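PDB 7KV2: RagB/SusD family nutrient uptake outer membrane protein from Bacteroides thetaiotaomicron, which probably binds beta-glucan at the outer surface of the cell as a SusD-like glycan-binding protein serving nutrient uptake across the outer membrane. Local coordinates for residues A[448-453]-A[470-475]; A[76-81]-A[465-470]; A[407-412]-A[430-435]; A[80-85]-A[96-101]. All coordinates share one frame; numbering follows the deposited sequence.

Interaction 1 (A[448-453]-A[470-475]); sequences NIIEER and TGKAAS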
loop_
_atom_site.group_PDB
_atom_site.type_symbol
_atom_site.label_atom_id
_atom_site.label_comp_id
_atom_site.label_asym_id
_atom_site.label_seq_id
_atom_site.Cartn_x
_atom_site.Cartn_y
_atom_site.Cartn_z
ATOM N N ASN A 448 -10.096 20.175 -3.559
ATOM C CA ASN A 448 -10.693 19.740 -2.270
ATOM C C ASN A 448 -10.654 18.199 -2.176
ATOM O O ASN A 448 -10.403 17.699 -1.091
ATOM C CB ASN A 448 -12.103 20.269 -2.045
ATOM C CG ASN A 448 -12.113 21.697 -1.544
ATOM O OD1 ASN A 448 -11.057 22.285 -1.341
ATOM N ND2 ASN A 448 -13.296 22.261 -1.353
ATOM N N ILE A 449 -10.981 17.484 -3.246
ATOM C CA ILE A 449 -11.052 15.997 -3.226
ATOM C C ILE A 449 -9.629 15.442 -3.060
ATOM O O ILE A 449 -9.427 14.550 -2.209
ATOM C CB ILE A 449 -11.787 15.451 -4.450
ATOM C CG1 ILE A 449 -13.222 15.965 -4.480
ATOM C CG2 ILE A 449 -11.735 13.930 -4.474
ATOM C CD1 ILE A 449 -13.918 15.756 -5.801
ATOM N N ILE A 450 -8.669 16.000 -3.785
ATOM C CA ILE A 450 -7.259 15.564 -3.723
ATOM C C ILE A 450 -6.728 15.836 -2.307
ATOM O O ILE A 450 -6.027 14.947 -1.734
ATOM C CB ILE A 450 -6.437 16.235 -4.829
ATOM C CG1 ILE A 450 -6.945 15.830 -6.215
ATOM C CG2 ILE A 450 -4.970 15.926 -4.632
ATOM C CD1 ILE A 450 -6.889 14.332 -6.429
ATOM N N GLU A 451 -7.074 16.975 -1.729
ATOM C CA GLU A 451 -6.638 17.272 -0.343
ATOM C C GLU A 451 -7.343 16.334 0.662
ATOM O O GLU A 451 -6.717 16.014 1.703
ATOM C CB GLU A 451 -6.751 18.754 -0.046
ATOM C CG GLU A 451 -6.248 19.106 1.343
ATOM C CD GLU A 451 -4.773 18.868 1.655
ATOM O OE1 GLU A 451 -3.966 18.432 0.776
ATOM O OE2 GLU A 451 -4.411 19.164 2.806
ATOM N N GLU A 452 -8.583 15.910 0.413
ATOM C CA GLU A 452 -9.264 14.981 1.347
ATOM C C GLU A 452 -8.531 13.638 1.301
ATOM O O GLU A 452 -8.331 13.063 2.352
ATOM C CB GLU A 452 -10.742 14.792 1.025
ATOM C CG GLU A 452 -11.522 14.143 2.149
ATOM C CD GLU A 452 -11.732 15.043 3.351
ATOM O OE1 GLU A 452 -11.747 16.303 3.158
ATOM O OE2 GLU A 452 -11.777 14.498 4.475
ATOM N N ARG A 453 -8.100 13.179 0.124
ATOM C CA ARG A 453 -7.264 11.968 0.006
ATOM C C ARG A 453 -6.011 12.133 0.867
ATOM O O ARG A 453 -5.601 11.183 1.549
ATOM C CB ARG A 453 -6.896 11.682 -1.446
ATOM C CG ARG A 453 -8.067 11.387 -2.356
ATOM C CD ARG A 453 -7.618 11.196 -3.800
ATOM N NE ARG A 453 -6.901 9.934 -3.946
ATOM C CZ ARG A 453 -7.431 8.735 -4.168
ATOM N NH1 ARG A 453 -8.721 8.561 -4.455
ATOM N NH2 ARG A 453 -6.619 7.701 -4.171
ATOM N N THR A 470 -2.192 13.909 -10.894
ATOM C CA THR A 470 -2.974 15.181 -10.924
ATOM C C THR A 470 -2.104 16.354 -11.386
ATOM O O THR A 470 -2.624 17.467 -11.430
ATOM C CB THR A 470 -3.577 15.491 -9.544
ATOM O OG1 THR A 470 -2.508 15.664 -8.609
ATOM C CG2 THR A 470 -4.523 14.415 -9.102
ATOM N N GLY A 471 -0.814 16.123 -11.652
ATOM C CA GLY A 471 0.139 17.149 -12.111
ATOM C C GLY A 471 0.627 18.054 -10.992
ATOM O O GLY A 471 1.112 19.180 -11.266
ATOM N N LYS A 472 0.535 17.620 -9.741
ATOM C CA LYS A 472 0.854 18.521 -8.608
ATOM C C LYS A 472 2.266 18.269 -8.103
ATOM O O LYS A 472 2.740 19.076 -7.335
ATOM C CB LYS A 472 -0.173 18.332 -7.495
ATOM C CG LYS A 472 -1.557 18.878 -7.794
ATOM C CD LYS A 472 -2.503 18.648 -6.611
ATOM C CE LYS A 472 -3.927 19.043 -6.926
ATOM N NZ LYS A 472 -3.985 20.468 -7.324
ATOM N N ALA A 473 2.904 17.163 -8.489
ATOM C CA ALA A 473 4.170 16.692 -7.894
ATOM C C ALA A 473 5.270 17.746 -8.061
ATOM O O ALA A 473 6.049 17.931 -7.119
ATOM C CB ALA A 473 4.592 15.381 -8.506
ATOM N N ALA A 474 5.408 18.334 -9.260
ATOM C CA ALA A 474 6.439 19.373 -9.550
ATOM C C ALA A 474 6.288 20.564 -8.605
ATOM O O ALA A 474 7.313 21.112 -8.199
ATOM C CB ALA A 474 6.362 19.872 -10.983
ATOM N N SER A 475 5.080 21.011 -8.303
ATOM C CA SER A 475 4.927 22.212 -7.450
ATOM C C SER A 475 4.938 21.862 -5.949
ATOM O O SER A 475 5.296 22.744 -5.144
ATOM C CB SER A 475 3.728 22.988 -7.884
ATOM O OG SER A 475 2.567 22.214 -7.734
#
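I450 projects from helix 446-456 onto T470 and K472, which flank G471, the positive-phi residue of the Schellman motif that ends helix 463-469; the contact joins helix 446-456 to the turn that closes the next helix of the SusD fold. G471 (phi 78°) turns the chain out of the helix, and the CB of each neighbour points to I450. I450 CD1 meets T470 CG2 tip to tip at 3.6 Å, while, with CG1 beside the backbone N (chi1 -63°), I450 CG2 stands anti to that nitrogen and lies 4.0 Å from K472 CE, the last carbon of a lysine chain extended through chi2 and chi3. Only methyl and methylene groups meet, and the polar ends of the partners are engaged away from the isoleucine: T470 OG1 is bonded back into helix 463-469, and K472 NZ forms a salt bridge with D447. Without the branches of I450, as with an alanine here, the T470 methyl and the K472 methylenes would probably lose their common apolar partner, opening a gap between helix and turn. R469 and E414 also pack on I450. At the lysine end chi4 (-58°) turns NZ out of the plane of the extended chain, toward D447.

Interaction 2 (A[76-81]-A[465-470]); sequences IMADDL and WDLIRT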
loop_
_atom_site.group_PDB
_atom_site.type_symbol
_atom_site.label_atom_id
_atom_site.label_comp_id
_atom_site.label_asym_id
_atom_site.label_seq_id
_atom_site.Cartn_x
_atom_site.Cartn_y
_atom_site.Cartn_z
ATOM N N ILE A 76 7.606 7.699 1.167
ATOM C CA ILE A 76 8.877 8.420 1.457
ATOM C C ILE A 76 9.116 9.428 0.314
ATOM O O ILE A 76 9.890 10.381 0.537
ATOM C CB ILE A 76 10.064 7.468 1.682
ATOM C CG1 ILE A 76 10.363 6.592 0.459
ATOM C CG2 ILE A 76 9.843 6.667 2.954
ATOM C CD1 ILE A 76 11.494 5.592 0.592
ATOM N N MET A 77 8.524 9.237 -0.880
ATOM C CA MET A 77 8.752 10.160 -2.031
ATOM C C MET A 77 7.736 11.303 -2.054
ATOM O O MET A 77 7.836 12.244 -2.936
ATOM C CB MET A 77 8.766 9.397 -3.363
ATOM C CG MET A 77 9.815 8.316 -3.362
ATOM S SD MET A 77 10.139 7.618 -5.026
ATOM C CE MET A 77 8.816 6.409 -5.138
ATOM N N ALA A 78 6.807 11.328 -1.089
ATOM C CA ALA A 78 5.795 12.409 -1.050
ATOM C C ALA A 78 6.160 13.437 0.030
ATOM O O ALA A 78 7.364 13.717 0.248
ATOM C CB ALA A 78 4.421 11.794 -0.850
ATOM N N ASP A 79 5.164 13.954 0.764
ATOM C CA ASP A 79 5.297 15.185 1.581
ATOM C C ASP A 79 4.759 14.953 3.003
ATOM O O ASP A 79 4.424 15.956 3.673
ATOM C CB ASP A 79 4.607 16.363 0.889
ATOM C CG ASP A 79 3.146 16.155 0.555
ATOM O OD1 ASP A 79 2.745 14.994 0.342
ATOM O OD2 ASP A 79 2.422 17.168 0.397
ATOM N N ASP A 80 4.702 13.705 3.487
ATOM C CA ASP A 80 3.967 13.425 4.761
ATOM C C ASP A 80 4.878 12.862 5.845
ATOM O O ASP A 80 4.624 13.136 7.048
ATOM C CB ASP A 80 2.820 12.439 4.522
ATOM C CG ASP A 80 1.685 13.021 3.711
ATOM O OD1 ASP A 80 1.527 14.255 3.722
ATOM O OD2 ASP A 80 1.023 12.242 3.025
ATOM N N LEU A 81 5.893 12.095 5.449
ATOM C CA LEU A 81 6.816 11.379 6.351
ATOM C C LEU A 81 8.228 11.830 6.050
ATOM O O LEU A 81 8.496 12.254 4.869
ATOM C CB LEU A 81 6.717 9.866 6.104
ATOM C CG LEU A 81 5.326 9.249 6.103
ATOM C CD1 LEU A 81 5.428 7.756 5.787
ATOM C CD2 LEU A 81 4.639 9.435 7.454
ATOM N N TRP A 465 1.440 8.816 -5.735
ATOM C CA TRP A 465 0.718 8.540 -7.011
ATOM C C TRP A 465 -0.329 9.630 -7.268
ATOM O O TRP A 465 -0.478 10.037 -8.451
ATOM C CB TRP A 465 0.144 7.122 -7.043
ATOM C CG TRP A 465 1.144 6.106 -6.593
ATOM C CD1 TRP A 465 1.028 5.308 -5.483
ATOM C CD2 TRP A 465 2.475 5.917 -7.085
ATOM N NE1 TRP A 465 2.173 4.592 -5.289
ATOM C CE2 TRP A 465 3.061 4.909 -6.284
ATOM C CE3 TRP A 465 3.193 6.403 -8.192
ATOM C CZ2 TRP A 465 4.347 4.442 -6.517
ATOM C CZ3 TRP A 465 4.467 5.943 -8.413
ATOM C CH2 TRP A 465 5.033 4.981 -7.585
ATOM N N ASP A 466 -1.051 10.103 -6.242
ATOM C CA ASP A 466 -2.060 11.182 -6.414
ATOM C C ASP A 466 -1.368 12.478 -6.917
ATOM O O ASP A 466 -1.917 13.144 -7.823
ATOM C CB ASP A 466 -2.895 11.396 -5.141
ATOM C CG ASP A 466 -3.828 10.233 -4.818
ATOM O OD1 ASP A 466 -4.173 9.453 -5.756
ATOM O OD2 ASP A 466 -4.177 10.087 -3.616
ATOM N N LEU A 467 -0.224 12.847 -6.345
ATOM C CA LEU A 467 0.520 14.066 -6.762
ATOM C C LEU A 467 0.921 13.941 -8.226
ATOM O O LEU A 467 0.735 14.928 -8.986
ATOM C CB LEU A 467 1.773 14.257 -5.902
ATOM C CG LEU A 467 1.478 14.799 -4.511
ATOM C CD1 LEU A 467 2.697 14.723 -3.633
ATOM C CD2 LEU A 467 0.860 16.205 -4.574
ATOM N N ILE A 468 1.439 12.787 -8.611
ATOM C CA ILE A 468 1.989 12.620 -9.982
ATOM C C ILE A 468 0.794 12.690 -10.948
ATOM O O ILE A 468 0.887 13.470 -11.896
ATOM C CB ILE A 468 2.810 11.336 -10.144
ATOM C CG1 ILE A 468 4.119 11.406 -9.358
ATOM C CG2 ILE A 468 3.048 11.063 -11.624
ATOM C CD1 ILE A 468 4.906 10.128 -9.333
ATOM N N ARG A 469 -0.284 11.914 -10.721
ATOM C CA ARG A 469 -1.376 11.733 -11.721
ATOM C C ARG A 469 -2.183 13.019 -11.896
ATOM O O ARG A 469 -2.829 13.154 -12.971
ATOM C CB ARG A 469 -2.306 10.578 -11.362
ATOM C CG ARG A 469 -3.241 10.847 -10.189
ATOM C CD ARG A 469 -3.926 9.566 -9.740
ATOM N NE ARG A 469 -4.757 9.813 -8.576
ATOM C CZ ARG A 469 -5.909 10.509 -8.581
ATOM N NH1 ARG A 469 -6.415 10.978 -9.703
ATOM N NH2 ARG A 469 -6.586 10.704 -7.463
ATOM N N THR A 470 -2.192 13.909 -10.894
ATOM C CA THR A 470 -2.974 15.181 -10.924
ATOM C C THR A 470 -2.104 16.354 -11.386
ATOM O O THR A 470 -2.624 17.467 -11.430
ATOM C CB THR A 470 -3.577 15.491 -9.544
ATOM O OG1 THR A 470 -2.508 15.664 -8.609
ATOM C CG2 THR A 470 -4.523 14.415 -9.102
#
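L467 CD1 lies against the convex side of the 76-81 loop, touching A78 and D79. The leucine leaves helix 463-469 with CG anti to its carbonyl carbon (chi1 -76°), and an extended second torsion carries CD1 outward to the loop. There the methyl lies 4.4 Å from A78 CB and 4.0 Å from D79 OD1, so an apolar tip is set against one methyl and one carboxylate oxygen. D79 has the less common conformation, its CG lodged between the backbone N and the carbonyl carbon (chi1 56°), and its side chain runs slantwise past the leucine. The carboxylate is probably held there by the salt bridge of D79 OD2 with R463, one turn earlier on the helix that carries L467. A78 O is bonded to R485, and V476 packs on both L467 and D79.

The far side of the helix is fixed by its own side chains. R469 grips D466 side-on, with NE 2.9 Å and NH2 3.2 Å from the same oxygen, OD1, which lies close to the guanidinium plane. The other carboxylate oxygen, OD2, pairs with R453, and R469 NH1 pairs with E414, so the charges form a network. T470 OG1 bonds to D466 O at 2.7 Å; T470 N reaches that carbonyl from the opposite face. The T470 CG2 methyl lies 4.0 Å above the guanidinium plane of R469, near its rim. The arrangement is long-range packing within the SusD fold, where a loop from the N-terminal part of the chain rests on a helix of the C-terminal part.

Interaction 3 (A[407-412]-A[430-435]); sequences ETLLNA and NLVHKR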
loop_
_atom_site.group_PDB
_atom_site.type_symbol
_atom_site.label_atom_id
_atom_site.label_comp_id
_atom_site.label_asym_id
_atom_site.label_seq_id
_atom_site.Cartn_x
_atom_site.Cartn_y
_atom_site.Cartn_z
ATOM N N GLU A 407 -11.851 5.404 -0.009
ATOM C CA GLU A 407 -11.226 5.547 -1.326
ATOM C C GLU A 407 -12.264 5.365 -2.428
ATOM O O GLU A 407 -12.176 6.100 -3.456
ATOM C CB GLU A 407 -10.077 4.570 -1.515
ATOM C CG GLU A 407 -9.246 4.975 -2.704
ATOM C CD GLU A 407 -7.928 4.276 -2.935
ATOM O OE1 GLU A 407 -7.595 3.315 -2.196
ATOM O OE2 GLU A 407 -7.236 4.708 -3.931
ATOM N N THR A 408 -13.193 4.426 -2.245
ATOM C CA THR A 408 -14.323 4.270 -3.179
ATOM C C THR A 408 -15.069 5.612 -3.304
ATOM O O THR A 408 -15.345 6.039 -4.414
ATOM C CB THR A 408 -15.278 3.178 -2.688
ATOM O OG1 THR A 408 -14.567 1.980 -2.405
ATOM C CG2 THR A 408 -16.340 2.884 -3.720
ATOM N N LEU A 409 -15.454 6.210 -2.180
ATOM C CA LEU A 409 -16.246 7.464 -2.146
ATOM C C LEU A 409 -15.456 8.611 -2.801
ATOM O O LEU A 409 -16.044 9.368 -3.620
ATOM C CB LEU A 409 -16.622 7.797 -0.701
ATOM C CG LEU A 409 -17.669 6.912 -0.009
ATOM C CD1 LEU A 409 -17.710 7.213 1.473
ATOM C CD2 LEU A 409 -19.061 7.077 -0.595
ATOM N N LEU A 410 -14.176 8.759 -2.473
ATOM C CA LEU A 410 -13.350 9.850 -3.032
ATOM C C LEU A 410 -13.116 9.596 -4.525
ATOM O O LEU A 410 -13.120 10.589 -5.297
ATOM C CB LEU A 410 -12.072 9.963 -2.208
ATOM C CG LEU A 410 -12.318 10.467 -0.785
ATOM C CD1 LEU A 410 -11.041 10.514 0.057
ATOM C CD2 LEU A 410 -12.955 11.842 -0.782
ATOM N N ASN A 411 -12.868 8.352 -4.930
ATOM C CA ASN A 411 -12.714 7.984 -6.373
ATOM C C ASN A 411 -13.979 8.425 -7.149
ATOM O O ASN A 411 -13.844 9.093 -8.203
ATOM C CB ASN A 411 -12.534 6.479 -6.575
ATOM C CG ASN A 411 -11.152 5.924 -6.286
ATOM O OD1 ASN A 411 -10.211 6.662 -6.005
ATOM N ND2 ASN A 411 -11.023 4.611 -6.385
ATOM N N ALA A 412 -15.172 8.075 -6.632
ATOM C CA ALA A 412 -16.470 8.430 -7.261
ATOM C C ALA A 412 -16.616 9.961 -7.308
ATOM O O ALA A 412 -16.925 10.494 -8.360
ATOM C CB ALA A 412 -17.609 7.769 -6.531
ATOM N N ASN A 430 -18.248 14.558 1.441
ATOM C CA ASN A 430 -18.547 15.004 2.812
ATOM C C ASN A 430 -18.833 13.801 3.693
ATOM O O ASN A 430 -18.690 13.965 4.902
ATOM C CB ASN A 430 -19.586 16.126 2.826
ATOM C CG ASN A 430 -18.935 17.409 2.356
ATOM O OD1 ASN A 430 -18.173 18.036 3.102
ATOM N ND2 ASN A 430 -19.161 17.751 1.107
ATOM N N LEU A 431 -19.164 12.622 3.148
ATOM C CA LEU A 431 -19.325 11.418 4.026
ATOM C C LEU A 431 -17.965 11.126 4.684
ATOM O O LEU A 431 -17.903 10.916 5.913
ATOM C CB LEU A 431 -19.809 10.231 3.205
ATOM C CG LEU A 431 -21.309 10.193 2.898
ATOM C CD1 LEU A 431 -21.606 9.032 1.978
ATOM C CD2 LEU A 431 -22.116 10.087 4.170
ATOM N N VAL A 432 -16.916 11.238 3.897
ATOM C CA VAL A 432 -15.515 11.070 4.362
ATOM C C VAL A 432 -15.099 12.226 5.287
ATOM O O VAL A 432 -14.531 11.964 6.400
ATOM C CB VAL A 432 -14.538 10.905 3.182
ATOM C CG1 VAL A 432 -13.107 10.840 3.682
ATOM C CG2 VAL A 432 -14.879 9.673 2.365
ATOM N N HIS A 433 -15.300 13.481 4.865
ATOM C CA HIS A 433 -14.924 14.694 5.631
ATOM C C HIS A 433 -15.590 14.657 7.009
ATOM O O HIS A 433 -14.919 14.905 8.058
ATOM C CB HIS A 433 -15.321 15.922 4.766
ATOM C CG HIS A 433 -14.741 17.222 5.189
ATOM N ND1 HIS A 433 -13.472 17.608 4.820
ATOM C CD2 HIS A 433 -15.283 18.254 5.893
ATOM C CE1 HIS A 433 -13.232 18.823 5.287
ATOM N NE2 HIS A 433 -14.325 19.245 5.976
ATOM N N LYS A 434 -16.877 14.324 7.028
ATOM C CA LYS A 434 -17.673 14.391 8.281
ATOM C C LYS A 434 -17.417 13.157 9.138
ATOM O O LYS A 434 -17.509 13.290 10.345
ATOM C CB LYS A 434 -19.157 14.621 7.987
ATOM C CG LYS A 434 -19.425 16.030 7.481
ATOM C CD LYS A 434 -20.830 16.505 7.755
ATOM C CE LYS A 434 -21.838 15.597 7.098
ATOM N NZ LYS A 434 -23.121 16.302 6.866
ATOM N N ARG A 435 -17.029 12.023 8.552
ATOM C CA ARG A 435 -16.700 10.832 9.366
ATOM C C ARG A 435 -15.525 11.207 10.280
ATOM O O ARG A 435 -15.537 10.777 11.420
ATOM C CB ARG A 435 -16.379 9.612 8.502
ATOM C CG ARG A 435 -16.104 8.356 9.318
ATOM C CD ARG A 435 -14.614 8.219 9.627
ATOM N NE ARG A 435 -13.818 7.888 8.446
ATOM C CZ ARG A 435 -13.654 6.681 7.888
ATOM N NH1 ARG A 435 -14.286 5.623 8.349
ATOM N NH2 ARG A 435 -12.885 6.545 6.813
#
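L409 and V432 pass alongside one another, pointing opposite ways, at the centre of this helix pair. V432 CG2 is the principal bump. It fits the hollow between the two leucines of helix 405-417, lying 3.9 Å from L409 CD1, 4.0 Å from L409 CB and 4.1 Å from L410 CG. The valine rotamer sets this up: CG1 stands anti to the backbone N (chi1 176°), leaving CG2 beside that nitrogen and aimed between the leucines, while CG1 reaches L410 CD1 at 4.2 Å. On the outer side L409 crosses L431 at about a right angle. Its two methyls divide, CD1 resting 4.1 Å from L431 CB and CD2 at the same separation from L431 CD1, so that the forked end of L409 lies alongside L431.

The two segments belong to neighbouring helices of the helical, tetratricopeptide-like part of the SusD fold, joined by a short connection. Their N-to-C directions differ by 136°, and the local axes come within 9.6 Å, a spacing filled by these branched apolar side chains. L409 and L410, consecutive on one helix, diverge: L409 is directed at L431 and V432, whereas L410 also packs on E452 and R453 of helix 446-456, which thereby closes the groove on one side. V432 touches E452 too. The side chain of L409 lies about 7 Å from the bound sodium ion, and L431 is exposed at the edge.

Interaction 4 (A[80-85]-A[96-101]); sequences DLWVGG and LMMNFE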
loop_
_atom_site.group_PDB
_atom_site.type_symbol
_atom_site.label_atom_id
_atom_site.label_comp_id
_atom_site.label_asym_id
_atom_site.label_seq_id
_atom_site.Cartn_x
_atom_site.Cartn_y
_atom_site.Cartn_z
ATOM N N ASP A 80 4.702 13.705 3.487
ATOM C CA ASP A 80 3.967 13.425 4.761
ATOM C C ASP A 80 4.878 12.862 5.845
ATOM O O ASP A 80 4.624 13.136 7.048
ATOM C CB ASP A 80 2.820 12.439 4.522
ATOM C CG ASP A 80 1.685 13.021 3.711
ATOM O OD1 ASP A 80 1.527 14.255 3.722
ATOM O OD2 ASP A 80 1.023 12.242 3.025
ATOM N N LEU A 81 5.893 12.095 5.449
ATOM C CA LEU A 81 6.816 11.379 6.351
ATOM C C LEU A 81 8.228 11.830 6.050
ATOM O O LEU A 81 8.496 12.254 4.869
ATOM C CB LEU A 81 6.717 9.866 6.104
ATOM C CG LEU A 81 5.326 9.249 6.103
ATOM C CD1 LEU A 81 5.428 7.756 5.787
ATOM C CD2 LEU A 81 4.639 9.435 7.454
ATOM N N TRP A 82 9.124 11.616 6.986
ATOM C CA TRP A 82 10.573 11.601 6.699
ATOM C C TRP A 82 11.015 10.143 6.462
ATOM O O TRP A 82 10.144 9.218 6.325
ATOM C CB TRP A 82 11.339 12.301 7.829
ATOM C CG TRP A 82 10.991 13.751 7.981
ATOM C CD1 TRP A 82 10.542 14.349 9.128
ATOM C CD2 TRP A 82 11.073 14.800 6.993
ATOM N NE1 TRP A 82 10.329 15.685 8.928
ATOM C CE2 TRP A 82 10.693 15.997 7.636
ATOM C CE3 TRP A 82 11.521 14.868 5.661
ATOM C CZ2 TRP A 82 10.650 17.226 6.960
ATOM C CZ3 TRP A 82 11.520 16.092 5.007
ATOM C CH2 TRP A 82 11.041 17.245 5.637
ATOM N N VAL A 83 12.322 9.912 6.358
ATOM C CA VAL A 83 12.857 8.558 6.062
ATOM C C VAL A 83 13.408 7.954 7.346
ATOM O O VAL A 83 13.093 6.785 7.637
ATOM C CB VAL A 83 13.884 8.610 4.917
ATOM C CG1 VAL A 83 14.414 7.220 4.639
ATOM C CG2 VAL A 83 13.281 9.227 3.661
ATOM N N GLY A 84 14.180 8.719 8.104
ATOM C CA GLY A 84 14.669 8.330 9.431
ATOM C C GLY A 84 15.805 7.305 9.379
ATOM O O GLY A 84 16.564 7.303 8.402
ATOM N N GLY A 85 15.873 6.443 10.400
ATOM C CA GLY A 85 17.010 5.533 10.625
ATOM C C GLY A 85 18.158 6.262 11.287
ATOM O O GLY A 85 17.967 7.426 11.763
ATOM N N LEU A 96 17.793 8.069 -0.947
ATOM C CA LEU A 96 18.002 8.519 -2.341
ATOM C C LEU A 96 16.669 8.677 -3.073
ATOM O O LEU A 96 16.451 9.731 -3.713
ATOM C CB LEU A 96 18.942 7.548 -3.054
ATOM C CG LEU A 96 20.337 7.395 -2.463
ATOM C CD1 LEU A 96 21.122 6.415 -3.340
ATOM C CD2 LEU A 96 21.074 8.708 -2.383
ATOM N N MET A 97 15.757 7.701 -2.992
ATOM C CA MET A 97 14.449 7.812 -3.658
ATOM C C MET A 97 13.712 9.068 -3.167
ATOM O O MET A 97 13.023 9.728 -3.962
ATOM C CB MET A 97 13.587 6.600 -3.309
ATOM C CG MET A 97 14.066 5.327 -3.937
ATOM S SD MET A 97 13.335 3.857 -3.110
ATOM C CE MET A 97 11.602 4.122 -3.465
ATOM N N MET A 98 13.762 9.317 -1.864
ATOM C CA MET A 98 13.018 10.429 -1.240
ATOM C C MET A 98 13.505 11.760 -1.839
ATOM O O MET A 98 12.673 12.645 -2.065
ATOM C CB MET A 98 13.208 10.403 0.280
ATOM C CG MET A 98 12.667 11.616 0.978
ATOM S SD MET A 98 13.881 12.947 1.153
ATOM C CE MET A 98 13.264 13.896 2.538
ATOM N N ASN A 99 14.809 11.876 -2.074
ATOM C CA ASN A 99 15.435 13.113 -2.606
ATOM C C ASN A 99 15.585 13.055 -4.137
ATOM O O ASN A 99 16.361 13.864 -4.674
ATOM C CB ASN A 99 16.761 13.351 -1.875
ATOM C CG ASN A 99 17.242 14.773 -2.021
ATOM O OD1 ASN A 99 16.423 15.684 -2.125
ATOM N ND2 ASN A 99 18.561 14.947 -2.063
ATOM N N PHE A 100 14.868 12.170 -4.819
ATOM C CA PHE A 100 14.798 12.058 -6.306
ATOM C C PHE A 100 16.221 11.919 -6.896
ATOM O O PHE A 100 16.453 12.490 -7.980
ATOM C CB PHE A 100 14.040 13.258 -6.893
ATOM C CG PHE A 100 12.749 13.546 -6.170
ATOM C CD1 PHE A 100 11.854 12.513 -5.910
ATOM C CD2 PHE A 100 12.447 14.809 -5.702
ATOM C CE1 PHE A 100 10.687 12.749 -5.198
ATOM C CE2 PHE A 100 11.278 15.047 -4.989
ATOM C CZ PHE A 100 10.405 14.016 -4.733
ATOM N N GLU A 101 17.098 11.168 -6.236
ATOM C CA GLU A 101 18.511 10.927 -6.662
ATOM C C GLU A 101 18.838 9.421 -6.571
ATOM O O GLU A 101 19.995 9.050 -6.278
ATOM C CB GLU A 101 19.418 11.842 -5.833
ATOM C CG GLU A 101 19.447 11.568 -4.345
ATOM C CD GLU A 101 20.503 12.351 -3.586
ATOM O OE1 GLU A 101 21.613 12.493 -4.140
ATOM O OE2 GLU A 101 20.251 12.776 -2.439
#
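The C-terminal end of helix 92-98, closed by a Schellman motif, packs through M98 against W82 and V83 of the preceding loop. M98 makes all the cross-contacts from its side. Its CG stands anti to the backbone N (chi1 171°), and the chain then bends at chi2 (-90°), so that the base of the side chain lies against the valine while the terminal methyl turns to the tryptophan. V83 CG2 is 3.6 Å from M98 CB and equally close to CG. M98 CE comes to the benzo edge of W82, near the ring plane, 3.7 Å from both CE3 and CZ3, an edge contact that does not use the ring face.

This joins a helix end to a loop within the N-terminal part of the SusD fold. In the Schellman motif, F100 has positive phi (54°), E101 N bonds to L96 O and F100 N to M97 O. The F100 ring lies with one face under M98 O, which is bonded to R485. N99 ND2 gives a bond to E101 OE2 (2.8 Å), meeting that oxygen from above the carboxylate plane. W82 also makes a cation-pi interaction with R325, and V83 N and G84 N both bond to Q369 OE1.

Overall arrangement
Interactions 2, 3 and 4 are buried, whereas interaction 1 is only partly so. None of the four carries a hydrogen bond across it; interactions 1, 3 and 4 are apolar, whereas interaction 2 also sets a carboxylate oxygen against a methyl. Charge is concentrated beside them, chiefly where interactions 1 and 2 meet, with R453 NE paired to D466 OD2 at 2.7 Å. These two share T470 and lie about 8 Å apart, centre to centre. Interaction 3 adjoins interaction 1 through H433 with E452 and N411 with R453, extending the same C-terminal helical array. Interactions 2 and 4 share D80 and L81, so one loop serves both. Interaction 2 alone joins the N-terminal and C-terminal parts of the chain.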